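Local coordinates for protein AlkD2 (Streptococcus mutans, PDB 6M9M) that is of unknown function but binds inosine-5'-monophosphate and belongs to the HEAT-like repeat family of DNA glycosylases, at residues Asp50-Gln53 / Val54-Ala58; Lys93-Asp96 / Glu97-Lys100. All coordinates share one frame; numbering follows the deposited sequence.

Interaction 1. Residues Asp50-Gln53 / Val54-Ala58; sequences DVYQ and VRMYA
Y52 and M56, one helical turn apart, meet through sulfur and ring edge at the start of helix 52-65, whose N-cap residue is V51, in a HEAT-like repeat protein. The Met-aromatic contact is made with the rim of the phenol: M56 SD lies 3.8 Å from Y52 CE1, and the line from the ring centroid to SD is 78° off the ring normal. The two side chains run alongside each other, and Y52 reaches this place with CG tucked between its backbone N and carbonyl carbon (chi1 79°). Over the middle of one ring face lies the amide carbon of Q53, whose NE2 is hydrogen-bonded to I16 O.

Backbone hydrogen bonds set the spacing. R55 N donates to V51 O (3.2 Å), and V54 N makes a weak second bond to the same oxygen, while M56 N and Y57 N continue the i to i+4 pattern on Y52 O and Q53 O. Apolar packing is lighter, with V51 CG1 4.0 Å from V54 CG2.

The charged group here folds back over the helix start. The R55 chain bends at chi3 and lays one guanidinium face over Y52 CA; NE is salt-bridged to D82, and NH1 is also hydrogen-bonded to S49 O. A water at the guanidinium edge accepts from R55 NH1 at 2.9 Å and donates to D50 O at 3.0 Å.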
ATOM      1  N   ASP A  50      16.217  12.182   8.454  1.00 14.82           N
ATOM      2  CA  ASP A  50      16.616  12.475   7.082  1.00 15.87           C
ATOM      3  C   ASP A  50      17.279  11.277   6.400  1.00 15.08           C
ATOM      4  O   ASP A  50      17.724  11.402   5.256  1.00 16.56           O
ATOM      5  CB  ASP A  50      17.489  13.732   7.003  1.00 19.42           C
ATOM      6  CG  ASP A  50      18.789  13.612   7.756  1.00 24.63           C
ATOM      7  OD1 ASP A  50      19.113  12.508   8.240  1.00 28.70           O
ATOM      8  OD2 ASP A  50      19.490  14.647   7.861  1.00 28.09           O
ATOM      9  N   VAL A  51      17.299  10.123   7.057  1.00 13.98           N
ATOM     10  CA  VAL A  51      17.779   8.876   6.469  1.00 14.17           C
ATOM     11  C   VAL A  51      16.551   8.095   6.023  1.00 12.64           C
ATOM     12  O   VAL A  51      15.777   7.614   6.859  1.00 12.53           O
ATOM     13  CB  VAL A  51      18.636   8.083   7.466  1.00 14.71           C
ATOM     14  CG1 VAL A  51      19.064   6.762   6.867  1.00 15.49           C
ATOM     15  CG2 VAL A  51      19.856   8.921   7.891  1.00 15.36           C
ATOM     16  N   TYR A  52      16.344   7.964   4.708  1.00 12.54           N
ATOM     17  CA  TYR A  52      15.071   7.405   4.239  1.00 12.17           C
ATOM     18  C   TYR A  52      14.885   5.958   4.699  1.00 11.22           C
ATOM     19  O   TYR A  52      13.755   5.515   4.915  1.00 11.27           O
ATOM     20  CB  TYR A  52      14.909   7.556   2.727  1.00 13.26           C
ATOM     21  CG  TYR A  52      15.659   6.547   1.871  1.00 12.75           C
ATOM     22  CD1 TYR A  52      15.167   5.268   1.680  1.00 13.61           C
ATOM     23  CD2 TYR A  52      16.860   6.881   1.246  1.00 13.28           C
ATOM     24  CE1 TYR A  52      15.849   4.344   0.910  1.00 14.46           C
ATOM     25  CE2 TYR A  52      17.533   5.972   0.468  1.00 14.10           C
ATOM     26  CZ  TYR A  52      17.032   4.704   0.293  1.00 14.73           C
ATOM     27  OH  TYR A  52      17.713   3.796  -0.483  1.00 17.21           O
ATOM     28  N   GLN A  53      15.978   5.212   4.881  1.00 11.54           N
ATOM     29  CA  GLN A  53      15.862   3.843   5.359  1.00 12.47           C
ATOM     30  C   GLN A  53      15.309   3.780   6.780  1.00 12.09           C
ATOM     31  O   GLN A  53      14.606   2.826   7.125  1.00 12.40           O
ATOM     32  CB  GLN A  53      17.219   3.140   5.275  1.00 13.96           C
ATOM     33  CG  GLN A  53      17.810   3.021   3.867  1.00 14.20           C
ATOM     34  CD  GLN A  53      18.747   4.159   3.505  1.00 13.99           C
ATOM     35  OE1 GLN A  53      18.620   5.267   4.021  1.00 14.59           O
ATOM     36  NE2 GLN A  53      19.686   3.892   2.593  1.00 15.80           N
ATOM     37  N   VAL A  54      15.610   4.780   7.615  1.00 11.89           N
ATOM     38  CA  VAL A  54      15.020   4.850   8.950  1.00 12.11           C
ATOM     39  C   VAL A  54      13.543   5.227   8.864  1.00 11.45           C
ATOM     40  O   VAL A  54      12.719   4.722   9.633  1.00 11.03           O
ATOM     41  CB  VAL A  54      15.841   5.794   9.845  1.00 13.14           C
ATOM     42  CG1 VAL A  54      15.181   5.989  11.200  1.00 13.88           C
ATOM     43  CG2 VAL A  54      17.241   5.239  10.038  1.00 13.79           C
ATOM     44  N   ARG A  55      13.173   6.074   7.895  1.00 10.78           N
ATOM     45  CA  ARG A  55      11.754   6.320   7.672  1.00  9.78           C
ATOM     46  C   ARG A  55      11.034   5.058   7.208  1.00  9.92           C
ATOM     47  O   ARG A  55       9.883   4.834   7.587  1.00  9.58           O
ATOM     48  CB  ARG A  55      11.544   7.470   6.689  1.00 10.00           C
ATOM     49  CG  ARG A  55      12.164   8.779   7.143  1.00 10.10           C
ATOM     50  CD  ARG A  55      11.490   9.974   6.527  1.00  9.83           C
ATOM     51  NE  ARG A  55      11.491   9.986   5.065  1.00 10.79           N
ATOM     52  CZ  ARG A  55      12.516  10.387   4.322  1.00 10.69           C
ATOM     53  NH1 ARG A  55      13.653  10.774   4.893  1.00 12.49           N
ATOM     54  NH2 ARG A  55      12.413  10.398   3.003  1.00 12.32           N
ATOM     55  N   MET A  56      11.692   4.217   6.401  1.00  9.88           N
ATOM     56  CA  MET A  56      11.107   2.925   6.039  1.00  9.74           C
ATOM     57  C   MET A  56      10.804   2.095   7.279  1.00  9.93           C
ATOM     58  O   MET A  56       9.699   1.569   7.432  1.00 10.14           O
ATOM     59  CB  MET A  56      12.046   2.165   5.105  1.00 10.10           C
ATOM     60  CG  MET A  56      12.169   2.728   3.695  1.00 10.86           C
ATOM     61  SD  MET A  56      13.496   1.990   2.716  1.00 12.15           S
ATOM     62  CE  MET A  56      13.074   0.262   2.816  1.00 13.33           C
ATOM     63  N   TYR A  57      11.790   1.964   8.168  1.00 10.19           N
ATOM     64  CA  TYR A  57      11.598   1.299   9.459  1.00 10.28           C
ATOM     65  C   TYR A  57      10.391   1.871  10.199  1.00 10.08           C
ATOM     66  O   TYR A  57       9.545   1.129  10.712  1.00 10.16           O
ATOM     67  CB  TYR A  57      12.898   1.449  10.262  1.00 11.47           C
ATOM     68  CG  TYR A  57      12.785   1.200  11.740  1.00 11.46           C
ATOM     69  CD1 TYR A  57      12.467   2.230  12.599  1.00 12.51           C
ATOM     70  CD2 TYR A  57      12.989  -0.066  12.281  1.00 12.84           C
ATOM     71  CE1 TYR A  57      12.367   2.031  13.956  1.00 13.42           C
ATOM     72  CE2 TYR A  57      12.894  -0.277  13.651  1.00 13.47           C
ATOM     73  CZ  TYR A  57      12.566   0.779  14.480  1.00 13.40           C
ATOM     74  OH  TYR A  57      12.456   0.628  15.841  1.00 14.66           O
ATOM     75  N   ALA A  58      10.297   3.201  10.255  1.00  9.63           N
ATOM     76  CA  ALA A  58       9.206   3.851  10.972  1.00 10.06           C
ATOM     77  C   ALA A  58       7.853   3.512  10.368  1.00  9.36           C
ATOM     78  O   ALA A  58       6.866   3.348  11.099  1.00  9.72           O
ATOM     79  CB  ALA A  58       9.408   5.365  10.960  1.00 10.54           C
TER
HETATM   80  O   HOH W   1      15.649  12.218   3.321  1.00 23.51           O

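Interaction 2. Residues Lys93-Asp96 / Glu97-Lys100; sequences KAFD and EFCK
F95 carries the sulfur of C99 above one face of its ring, a Cys sulfur-aromatic contact between residues four apart. C99 SG stands 4.0 Å from the F95 ring centroid and 30° off the ring normal, displaced toward the CE2-CZ bond, so that its nearest atom there is F95 CE2 at 3.5 Å. Two torsions bring the groups together: F95 holds CG trans to its main-chain nitrogen (chi1 -177°), whereas C99 turns SG opposite its carbonyl carbon (chi1 -66°), back toward the preceding turn.

Contact between the two phenylalanines is looser. F98 CD2 comes within 4.4 Å of F95 CE1, and F98 CB rests closer in, 3.4 Å from F95 O.

Four successive main-chain bonds give the regular i to i+4 ladder of an alpha helix: E97 N to K93 O, F98 N to A94 O, C99 N to F95 O and K100 N to D96 O, the last being the shortest at 2.8 Å. They belong to helix 85-102 of the HEAT-like repeat fold, in which helices pack side by side. The buried face formed by F95, F98 and C99 meets helix 108-115, where the ring of F95 lies against that of W114, while A94 and F98 touch helix 69-79.

D96 uses both carboxylate oxygens beyond the two segments, OD2 in a salt bridge with R136 and OD1 in a hydrogen bond with Y104 OH, which would hold the carboxylate's rotation. K93 reaches away from E97-K100 to a cation-pi contact with F20. K100 is fully extended, its NZ 6.9 Å from D96 OD2, too far for a salt bridge.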
ATOM      1  N   LYS A  93       2.902  -1.517   1.896  1.00  8.68           N
ATOM      2  CA  LYS A  93       2.993  -2.701   2.747  1.00  8.71           C
ATOM      3  C   LYS A  93       2.360  -2.455   4.107  1.00  9.11           C
ATOM      4  O   LYS A  93       1.705  -3.346   4.667  1.00 10.02           O
ATOM      5  CB  LYS A  93       4.457  -3.099   2.927  1.00  9.75           C
ATOM      6  CG  LYS A  93       5.117  -3.544   1.638  1.00 11.18           C
ATOM      7  CD  LYS A  93       6.598  -3.820   1.768  1.00 13.90           C
ATOM      8  CE  LYS A  93       7.254  -3.964   0.402  1.00 18.43           C
ATOM      9  NZ  LYS A  93       6.745  -5.159  -0.321  1.00 21.59           N
ATOM     10  N   ALA A  94       2.565  -1.261   4.670  1.00  9.23           N
ATOM     11  CA  ALA A  94       1.970  -0.947   5.964  1.00  9.15           C
ATOM     12  C   ALA A  94       0.454  -0.862   5.873  1.00  9.09           C
ATOM     13  O   ALA A  94      -0.248  -1.236   6.819  1.00  9.53           O
ATOM     14  CB  ALA A  94       2.550   0.357   6.495  1.00  9.87           C
ATOM     15  N   PHE A  95      -0.079  -0.380   4.750  1.00  8.45           N
ATOM     16  CA  PHE A  95      -1.520  -0.383   4.577  1.00  8.31           C
ATOM     17  C   PHE A  95      -2.050  -1.812   4.488  1.00  8.29           C
ATOM     18  O   PHE A  95      -3.075  -2.142   5.096  1.00  8.24           O
ATOM     19  CB  PHE A  95      -1.922   0.432   3.338  1.00  9.09           C
ATOM     20  CG  PHE A  95      -3.407   0.512   3.184  1.00  9.50           C
ATOM     21  CD1 PHE A  95      -4.141   1.270   4.068  1.00 10.74           C
ATOM     22  CD2 PHE A  95      -4.076  -0.246   2.243  1.00 10.16           C
ATOM     23  CE1 PHE A  95      -5.517   1.303   4.019  1.00 11.70           C
ATOM     24  CE2 PHE A  95      -5.467  -0.209   2.189  1.00 11.05           C
ATOM     25  CZ  PHE A  95      -6.181   0.559   3.077  1.00 11.43           C
ATOM     26  N   ASP A  96      -1.359  -2.683   3.749  1.00  8.64           N
ATOM     27  CA  ASP A  96      -1.767  -4.086   3.716  1.00  8.20           C
ATOM     28  C   ASP A  96      -1.731  -4.691   5.112  1.00  9.03           C
ATOM     29  O   ASP A  96      -2.588  -5.507   5.464  1.00  9.77           O
ATOM     30  CB  ASP A  96      -0.861  -4.857   2.751  1.00  9.32           C
ATOM     31  CG  ASP A  96      -1.354  -6.245   2.451  1.00 10.82           C
ATOM     32  OD1 ASP A  96      -2.568  -6.421   2.249  1.00 11.07           O
ATOM     33  OD2 ASP A  96      -0.503  -7.156   2.366  1.00 12.60           O
ATOM     34  N   GLU A  97      -0.729  -4.313   5.914  1.00  9.21           N
ATOM     35  CA  GLU A  97      -0.625  -4.801   7.290  1.00  9.96           C
ATOM     36  C   GLU A  97      -1.846  -4.396   8.110  1.00  9.42           C
ATOM     37  O   GLU A  97      -2.392  -5.201   8.874  1.00 10.68           O
ATOM     38  CB  GLU A  97       0.665  -4.284   7.927  1.00 11.40           C
ATOM     39  CG  GLU A  97       0.899  -4.715   9.356  1.00 13.97           C
ATOM     40  CD  GLU A  97       1.166  -6.184   9.510  1.00 18.81           C
ATOM     41  OE1 GLU A  97       1.702  -6.777   8.553  1.00 21.21           O
ATOM     42  OE2 GLU A  97       0.863  -6.733  10.598  1.00 21.69           O
ATOM     43  N   PHE A  98      -2.267  -3.137   7.997  1.00 10.01           N
ATOM     44  CA  PHE A  98      -3.487  -2.706   8.672  1.00  9.64           C
ATOM     45  C   PHE A  98      -4.663  -3.607   8.285  1.00  9.44           C
ATOM     46  O   PHE A  98      -5.416  -4.092   9.146  1.00 10.03           O
ATOM     47  CB  PHE A  98      -3.842  -1.254   8.311  1.00 10.42           C
ATOM     48  CG  PHE A  98      -5.235  -0.899   8.736  1.00 10.08           C
ATOM     49  CD1 PHE A  98      -5.528  -0.707  10.066  1.00 11.27           C
ATOM     50  CD2 PHE A  98      -6.278  -0.848   7.821  1.00 11.10           C
ATOM     51  CE1 PHE A  98      -6.810  -0.447  10.488  1.00 11.67           C
ATOM     52  CE2 PHE A  98      -7.566  -0.603   8.248  1.00 11.69           C
ATOM     53  CZ  PHE A  98      -7.828  -0.390   9.582  1.00 12.28           C
ATOM     54  N   CYS A  99      -4.838  -3.831   6.973  1.00  9.44           N
ATOM     55  CA  CYS A  99      -5.990  -4.596   6.497  1.00  9.54           C
ATOM     56  C   CYS A  99      -5.924  -6.040   6.974  1.00 10.80           C
ATOM     57  O   CYS A  99      -6.950  -6.622   7.344  1.00 11.43           O
ATOM     58  CB  CYS A  99      -6.071  -4.537   4.973  1.00 10.28           C
ATOM     59  SG  CYS A  99      -6.415  -2.914   4.280  1.00 10.09           S
ATOM     60  N   LYS A 100      -4.730  -6.637   6.953  1.00 11.11           N
ATOM     61  CA  LYS A 100      -4.560  -8.005   7.428  1.00 13.52           C
ATOM     62  C   LYS A 100      -4.911  -8.130   8.898  1.00 14.09           C
ATOM     63  O   LYS A 100      -5.535  -9.116   9.309  1.00 15.76           O
ATOM     64  CB  LYS A 100      -3.097  -8.414   7.188  1.00 18.14           C
ATOM     65  CG  LYS A 100      -2.695  -9.794   7.667  1.00 24.70           C
ATOM     66  CD  LYS A 100      -1.201 -10.032   7.387  1.00 30.04           C
ATOM     67  CE  LYS A 100      -0.766 -11.420   7.823  1.00 37.57           C
ATOM     68  NZ  LYS A 100       0.661 -11.699   7.483  1.00 40.83           N
TER

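In the fold
Interaction 1 precedes interaction 2 along the chain, and the two lie on different helices, 52-65 and 85-102, with helix 69-79 between them in sequence. Their centres are 18 Å apart and their nearest atoms about 7 Å, so they do not touch directly. The helices themselves do pack together: M56 meets R86, V87 and V90, while K93 and A94 reach F60 and V59. Both come close to the nucleotide: the side chain of M56 is about 8 Å from the bound IMP and that of K93 about 9 Å, and Y52 lies beside the IMP-binding R86. Interaction 2 lies farther along the helix that begins with W85 and R86, where that helix packs on helix 108-115.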